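Local coordinates for hypothetical protein PH0226 (Pyrococcus horikoshii, PDB 1VE3) that binds S-adenosylmethionine and probably acts as a methyltransferase, though the substrate it would methylate is not known, at residues I113-K126 against N192-Y206. Numbering follows the deposited sequence.
Sequences IVHFEPLELNQVFK and NVWGKTGVELLAKLY. With SAM (S-adenosylmethionine), chain C.
Helices 118-126 and 196-203 cross at -45° with their axes 10.2 Å apart, while ahead of them Val114 and Asn192 bring their backbones together, the CA atoms 4.5 Å apart. There Val114 O accepts two hydrogen bonds from Asn192: the backbone N lies on a lone pair, whereas ND2 comes from above the carbonyl plane. An amide suits this place, because ND2 also donates to a water that bonds Glu120 OE1. Trp194 offers its indole N-H, in the ring plane, to Phe116 O (NE1 to O 2.9 Å), nearly along the C=O axis. Leu121, with CG anti to its backbone N (chi1 -173°), lays CD2 over the six-membered ring in a CH-pi contact, and Pro118 CG meets the rim at Trp194 CH2. In this Rossmann-like methyltransferase fold both helices pack beside strand 136-143, which Ile113, Phe125 and Val199 touch. His115 and Phe116 line the S-adenosylmethionine pocket; adenine C8 lies over one face of the His115 ring, toward its rim. Flat and apolar, Phe125 turns an edge to Val199 O and wedges against Leu202 and Ala203. Beyond it the Tyr206 ring lies against Phe125 CB and under Lys126 CB; Asn122 ND2 comes to 2.5 Å from Tyr206 OH, a hydrogen bond modelled doubtfully short.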
loop_
_atom_site.group_PDB
_atom_site.type_symbol
_atom_site.label_atom_id
_atom_site.label_comp_id
_atom_site.label_asym_id
_atom_site.label_seq_id
_atom_site.Cartn_x
_atom_site.Cartn_y
_atom_site.Cartn_z
ATOM N N ILE A 113 0.893 -19.339 -5.477
ATOM C CA ILE A 113 0.423 -20.708 -5.594
ATOM C C ILE A 113 -0.897 -20.926 -6.328
ATOM O O ILE A 113 -1.123 -22.023 -6.841
ATOM C CB ILE A 113 0.336 -21.411 -4.216
ATOM C CG1 ILE A 113 -0.611 -20.654 -3.290
ATOM C CG2 ILE A 113 1.727 -21.538 -3.607
ATOM C CD1 ILE A 113 -0.868 -21.386 -1.975
ATOM N N VAL A 114 -1.764 -19.911 -6.398
ATOM C CA VAL A 114 -3.035 -20.095 -7.104
ATOM C C VAL A 114 -2.789 -20.474 -8.552
ATOM O O VAL A 114 -3.676 -20.987 -9.220
ATOM C CB VAL A 114 -3.951 -18.820 -7.080
ATOM C CG1 VAL A 114 -4.370 -18.506 -5.652
ATOM C CG2 VAL A 114 -3.239 -17.620 -7.710
ATOM N N HIS A 115 -1.570 -20.234 -9.025
ATOM C CA HIS A 115 -1.193 -20.536 -10.404
ATOM C C HIS A 115 -0.724 -21.970 -10.624
ATOM O O HIS A 115 -0.533 -22.390 -11.760
ATOM C CB HIS A 115 -0.068 -19.600 -10.858
ATOM C CG HIS A 115 -0.528 -18.229 -11.237
ATOM N ND1 HIS A 115 -1.049 -17.936 -12.479
ATOM C CD2 HIS A 115 -0.556 -17.072 -10.535
ATOM C CE1 HIS A 115 -1.377 -16.657 -12.527
ATOM N NE2 HIS A 115 -1.088 -16.109 -11.360
ATOM N N PHE A 116 -0.550 -22.729 -9.551
ATOM C CA PHE A 116 -0.046 -24.081 -9.707
ATOM C C PHE A 116 -0.943 -25.200 -9.177
ATOM O O PHE A 116 -1.418 -25.152 -8.042
ATOM C CB PHE A 116 1.325 -24.186 -9.025
ATOM C CG PHE A 116 2.334 -23.174 -9.513
ATOM C CD1 PHE A 116 3.282 -23.516 -10.478
ATOM C CD2 PHE A 116 2.330 -21.876 -9.013
ATOM C CE1 PHE A 116 4.213 -22.572 -10.936
ATOM C CE2 PHE A 116 3.254 -20.929 -9.465
ATOM C CZ PHE A 116 4.198 -21.278 -10.428
ATOM N N GLU A 117 -1.178 -26.209 -10.009
ATOM C CA GLU A 117 -1.953 -27.353 -9.556
ATOM C C GLU A 117 -0.914 -28.221 -8.818
ATOM O O GLU A 117 0.289 -27.956 -8.902
ATOM C CB GLU A 117 -2.579 -28.097 -10.739
ATOM C CG GLU A 117 -1.616 -28.811 -11.661
ATOM C CD GLU A 117 -2.339 -29.544 -12.782
ATOM O OE1 GLU A 117 -3.413 -30.127 -12.518
ATOM O OE2 GLU A 117 -1.833 -29.554 -13.920
ATOM N N PRO A 118 -1.358 -29.252 -8.082
ATOM C CA PRO A 118 -0.424 -30.112 -7.343
ATOM C C PRO A 118 0.848 -30.583 -8.050
ATOM O O PRO A 118 1.957 -30.387 -7.535
ATOM C CB PRO A 118 -1.312 -31.269 -6.886
ATOM C CG PRO A 118 -2.619 -30.557 -6.609
ATOM C CD PRO A 118 -2.754 -29.659 -7.837
ATOM N N LEU A 119 0.721 -31.189 -9.221
ATOM C CA LEU A 119 1.924 -31.669 -9.893
ATOM C C LEU A 119 2.860 -30.554 -10.345
ATOM O O LEU A 119 4.056 -30.780 -10.515
ATOM C CB LEU A 119 1.564 -32.576 -11.080
ATOM C CG LEU A 119 0.782 -32.019 -12.267
ATOM C CD1 LEU A 119 1.632 -31.018 -13.048
ATOM C CD2 LEU A 119 0.386 -33.178 -13.167
ATOM N N GLU A 120 2.326 -29.353 -10.534
ATOM C CA GLU A 120 3.150 -28.225 -10.966
ATOM C C GLU A 120 3.877 -27.634 -9.763
ATOM O O GLU A 120 5.057 -27.279 -9.848
ATOM C CB GLU A 120 2.287 -27.135 -11.625
ATOM C CG GLU A 120 1.447 -27.636 -12.803
ATOM C CD GLU A 120 0.584 -26.546 -13.426
ATOM O OE1 GLU A 120 0.020 -25.731 -12.661
ATOM O OE2 GLU A 120 0.460 -26.519 -14.678
ATOM N N LEU A 121 3.173 -27.522 -8.642
ATOM C CA LEU A 121 3.805 -26.978 -7.449
ATOM C C LEU A 121 4.876 -27.966 -6.993
ATOM O O LEU A 121 5.880 -27.568 -6.417
ATOM C CB LEU A 121 2.785 -26.748 -6.334
ATOM C CG LEU A 121 3.355 -26.011 -5.116
ATOM C CD1 LEU A 121 3.960 -24.679 -5.555
ATOM C CD2 LEU A 121 2.263 -25.788 -4.090
ATOM N N ASN A 122 4.657 -29.253 -7.264
ATOM C CA ASN A 122 5.630 -30.276 -6.900
ATOM C C ASN A 122 6.927 -30.020 -7.666
ATOM O O ASN A 122 8.012 -30.111 -7.099
ATOM C CB ASN A 122 5.105 -31.676 -7.238
ATOM C CG ASN A 122 6.157 -32.760 -7.029
ATOM O OD1 ASN A 122 6.411 -33.579 -7.916
ATOM N ND2 ASN A 122 6.771 -32.767 -5.852
ATOM N N GLN A 123 6.803 -29.690 -8.952
ATOM C CA GLN A 123 7.962 -29.417 -9.805
ATOM C C GLN A 123 8.696 -28.161 -9.339
ATOM O O GLN A 123 9.922 -28.117 -9.343
ATOM C CB GLN A 123 7.525 -29.239 -11.265
ATOM C CG GLN A 123 6.587 -30.328 -11.770
ATOM C CD GLN A 123 5.891 -29.965 -13.079
ATOM O OE1 GLN A 123 5.376 -28.856 -13.239
ATOM N NE2 GLN A 123 5.860 -30.909 -14.015
ATOM N N VAL A 124 7.946 -27.135 -8.947
ATOM C CA VAL A 124 8.559 -25.900 -8.476
ATOM C C VAL A 124 9.396 -26.149 -7.220
ATOM O O VAL A 124 10.550 -25.724 -7.145
ATOM C CB VAL A 124 7.498 -24.835 -8.155
ATOM C CG1 VAL A 124 8.148 -23.624 -7.505
ATOM C CG2 VAL A 124 6.778 -24.422 -9.431
ATOM N N PHE A 125 8.817 -26.839 -6.237
ATOM C CA PHE A 125 9.542 -27.132 -5.005
ATOM C C PHE A 125 10.815 -27.914 -5.300
ATOM O O PHE A 125 11.860 -27.658 -4.700
ATOM C CB PHE A 125 8.679 -27.932 -4.026
ATOM C CG PHE A 125 7.634 -27.115 -3.304
ATOM C CD1 PHE A 125 7.578 -25.732 -3.441
ATOM C CD2 PHE A 125 6.707 -27.742 -2.478
ATOM C CE1 PHE A 125 6.606 -24.984 -2.766
ATOM C CE2 PHE A 125 5.734 -27.011 -1.799
ATOM C CZ PHE A 125 5.684 -25.624 -1.944
ATOM N N LYS A 126 10.724 -28.867 -6.227
ATOM C CA LYS A 126 11.878 -29.674 -6.596
ATOM C C LYS A 126 12.961 -28.770 -7.179
ATOM O O LYS A 126 14.131 -28.867 -6.800
ATOM C CB LYS A 126 11.477 -30.747 -7.612
ATOM C CG LYS A 126 12.499 -31.859 -7.766
ATOM C CD LYS A 126 11.974 -32.975 -8.656
ATOM C CE LYS A 126 10.701 -33.576 -8.092
ATOM N NZ LYS A 126 10.160 -34.650 -8.971
ATOM N N ASN A 192 -6.264 -22.168 -8.357
ATOM C CA ASN A 192 -5.980 -23.484 -7.787
ATOM C C ASN A 192 -6.151 -23.216 -6.296
ATOM O O ASN A 192 -5.616 -22.232 -5.785
ATOM C CB ASN A 192 -4.540 -23.920 -8.068
ATOM C CG ASN A 192 -4.366 -24.501 -9.451
ATOM O OD1 ASN A 192 -4.883 -25.575 -9.749
ATOM N ND2 ASN A 192 -3.631 -23.800 -10.305
ATOM N N VAL A 193 -6.899 -24.069 -5.603
ATOM C CA VAL A 193 -7.129 -23.865 -4.177
ATOM C C VAL A 193 -6.177 -24.687 -3.311
ATOM O O VAL A 193 -6.108 -25.910 -3.434
ATOM C CB VAL A 193 -8.578 -24.234 -3.783
ATOM C CG1 VAL A 193 -8.855 -23.771 -2.357
ATOM C CG2 VAL A 193 -9.571 -23.611 -4.763
ATOM N N TRP A 194 -5.447 -24.006 -2.435
ATOM C CA TRP A 194 -4.509 -24.673 -1.537
ATOM C C TRP A 194 -4.820 -24.436 -0.061
ATOM O O TRP A 194 -5.284 -23.363 0.329
ATOM C CB TRP A 194 -3.077 -24.205 -1.802
ATOM C CG TRP A 194 -2.503 -24.709 -3.078
ATOM C CD1 TRP A 194 -2.482 -24.067 -4.286
ATOM C CD2 TRP A 194 -1.862 -25.973 -3.280
ATOM N NE1 TRP A 194 -1.858 -24.856 -5.229
ATOM C CE2 TRP A 194 -1.469 -26.032 -4.635
ATOM C CE3 TRP A 194 -1.581 -27.065 -2.442
ATOM C CZ2 TRP A 194 -0.805 -27.142 -5.179
ATOM C CZ3 TRP A 194 -0.922 -28.174 -2.979
ATOM C CH2 TRP A 194 -0.540 -28.199 -4.339
ATOM N N GLY A 195 -4.566 -25.458 0.748
ATOM C CA GLY A 195 -4.767 -25.352 2.178
ATOM C C GLY A 195 -3.384 -25.522 2.780
ATOM O O GLY A 195 -2.525 -26.169 2.172
ATOM N N LYS A 196 -3.147 -24.935 3.949
ATOM C CA LYS A 196 -1.848 -25.048 4.600
ATOM C C LYS A 196 -1.360 -26.504 4.677
ATOM O O LYS A 196 -0.170 -26.769 4.514
ATOM C CB LYS A 196 -1.917 -24.446 6.007
ATOM C CG LYS A 196 -0.573 -24.332 6.705
ATOM C CD LYS A 196 -0.729 -23.703 8.092
ATOM C CE LYS A 196 0.617 -23.517 8.792
ATOM N NZ LYS A 196 1.312 -24.815 9.063
ATOM N N THR A 197 -2.275 -27.443 4.909
ATOM C CA THR A 197 -1.904 -28.857 5.009
ATOM C C THR A 197 -1.423 -29.448 3.684
ATOM O O THR A 197 -0.554 -30.317 3.668
ATOM C CB THR A 197 -3.081 -29.734 5.517
ATOM O OG1 THR A 197 -3.435 -29.346 6.850
ATOM C CG2 THR A 197 -2.682 -31.205 5.524
ATOM N N GLY A 198 -1.987 -28.980 2.573
ATOM C CA GLY A 198 -1.578 -29.493 1.279
ATOM C C GLY A 198 -0.225 -28.944 0.860
ATOM O O GLY A 198 0.621 -29.667 0.327
ATOM N N VAL A 199 -0.020 -27.654 1.101
ATOM C CA VAL A 199 1.231 -27.004 0.752
ATOM C C VAL A 199 2.389 -27.645 1.510
ATOM O O VAL A 199 3.390 -28.044 0.919
ATOM C CB VAL A 199 1.188 -25.492 1.084
ATOM C CG1 VAL A 199 2.558 -24.857 0.831
ATOM C CG2 VAL A 199 0.109 -24.808 0.232
ATOM N N GLU A 200 2.231 -27.754 2.824
ATOM C CA GLU A 200 3.263 -28.325 3.680
ATOM C C GLU A 200 3.587 -29.778 3.363
ATOM O O GLU A 200 4.741 -30.184 3.460
ATOM C CB GLU A 200 2.859 -28.200 5.145
ATOM C CG GLU A 200 3.693 -27.163 5.898
ATOM C CD GLU A 200 2.881 -26.365 6.906
ATOM O OE1 GLU A 200 2.218 -26.992 7.766
ATOM O OE2 GLU A 200 2.931 -25.113 6.824
ATOM N N LEU A 201 2.681 -30.654 3.165
ATOM C CA LEU A 201 2.874 -32.025 2.616
ATOM C C LEU A 201 3.867 -32.145 1.417
ATOM O O LEU A 201 4.726 -33.015 1.373
ATOM C CB LEU A 201 1.504 -32.574 2.212
ATOM C CG LEU A 201 1.558 -34.054 1.823
ATOM C CD1 LEU A 201 2.219 -34.917 2.898
ATOM C CD2 LEU A 201 0.173 -34.656 1.583
ATOM N N LEU A 202 3.691 -31.222 0.454
ATOM C CA LEU A 202 4.536 -31.310 -0.722
ATOM C C LEU A 202 5.857 -30.749 -0.262
ATOM O O LEU A 202 6.902 -31.205 -0.728
ATOM C CB LEU A 202 3.937 -30.532 -1.853
ATOM C CG LEU A 202 2.721 -31.155 -2.555
ATOM C CD1 LEU A 202 2.291 -30.280 -3.731
ATOM C CD2 LEU A 202 3.079 -32.548 -3.058
ATOM N N ALA A 203 5.833 -29.751 0.615
ATOM C CA ALA A 203 7.070 -29.147 1.090
ATOM C C ALA A 203 7.922 -30.179 1.836
ATOM O O ALA A 203 9.146 -30.198 1.691
ATOM C CB ALA A 203 6.762 -27.955 2.005
ATOM N N LYS A 204 7.269 -31.043 2.613
ATOM C CA LYS A 204 7.971 -32.072 3.390
ATOM C C LYS A 204 8.795 -33.047 2.548
ATOM O O LYS A 204 9.636 -33.774 3.087
ATOM C CB LYS A 204 6.979 -32.869 4.243
ATOM C CG LYS A 204 6.345 -32.090 5.386
ATOM C CD LYS A 204 5.405 -32.975 6.183
ATOM C CE LYS A 204 4.758 -32.222 7.349
ATOM N NZ LYS A 204 5.742 -31.770 8.377
ATOM N N LEU A 205 8.557 -33.073 1.239
ATOM C CA LEU A 205 9.310 -33.970 0.366
ATOM C C LEU A 205 10.676 -33.384 0.028
ATOM O O LEU A 205 11.604 -34.116 -0.328
ATOM C CB LEU A 205 8.559 -34.230 -0.949
ATOM C CG LEU A 205 7.102 -34.697 -0.925
ATOM C CD1 LEU A 205 6.681 -35.103 -2.341
ATOM C CD2 LEU A 205 6.932 -35.867 0.035
ATOM N N TYR A 206 10.804 -32.067 0.154
ATOM C CA TYR A 206 12.050 -31.396 -0.201
ATOM C C TYR A 206 12.682 -30.530 0.876
ATOM O O TYR A 206 13.872 -30.235 0.803
ATOM C CB TYR A 206 11.815 -30.533 -1.447
ATOM C CG TYR A 206 11.127 -31.280 -2.568
ATOM C CD1 TYR A 206 11.794 -32.276 -3.275
ATOM C CD2 TYR A 206 9.785 -31.037 -2.875
ATOM C CE1 TYR A 206 11.148 -33.019 -4.256
ATOM C CE2 TYR A 206 9.123 -31.773 -3.852
ATOM C CZ TYR A 206 9.811 -32.765 -4.539
ATOM O OH TYR A 206 9.166 -33.517 -5.490
HETATM N N SAM C . 5.651 -12.502 -6.326
HETATM C CA SAM C . 4.713 -11.538 -6.972
HETATM C C SAM C . 4.354 -10.435 -5.980
HETATM O O SAM C . 4.248 -9.277 -6.404
HETATM O OXT SAM C . 4.186 -10.815 -4.779
HETATM C CB SAM C . 3.475 -12.284 -7.353
HETATM C CG SAM C . 2.741 -11.679 -8.445
HETATM S SD SAM C . 1.210 -12.574 -8.926
HETATM C CE SAM C . 0.212 -12.552 -7.574
HETATM C "C5'" SAM C . 1.765 -14.222 -9.387
HETATM C "C4'" SAM C . 2.826 -14.335 -10.599
HETATM O "O4'" SAM C . 3.163 -15.749 -10.816
HETATM C "C3'" SAM C . 2.261 -13.919 -11.949
HETATM O "O3'" SAM C . 3.104 -12.679 -12.148
HETATM C "C2'" SAM C . 2.684 -14.875 -13.011
HETATM O "O2'" SAM C . 3.136 -14.494 -14.273
HETATM C "C1'" SAM C . 3.616 -15.809 -12.152
HETATM N N9 SAM C . 3.633 -17.194 -12.640
HETATM C C8 SAM C . 2.615 -18.104 -12.919
HETATM N N7 SAM C . 3.046 -19.268 -13.342
HETATM C C5 SAM C . 4.401 -19.140 -13.351
HETATM C C6 SAM C . 5.506 -20.031 -13.707
HETATM N N6 SAM C . 5.308 -21.287 -14.139
HETATM N N1 SAM C . 6.834 -19.565 -13.597
HETATM C C2 SAM C . 7.077 -18.288 -13.160
HETATM N N3 SAM C . 6.125 -17.381 -12.807
HETATM C C4 SAM C . 4.795 -17.859 -12.919
HETATM O O HOH W 1 -2.599 -24.526 -12.958
#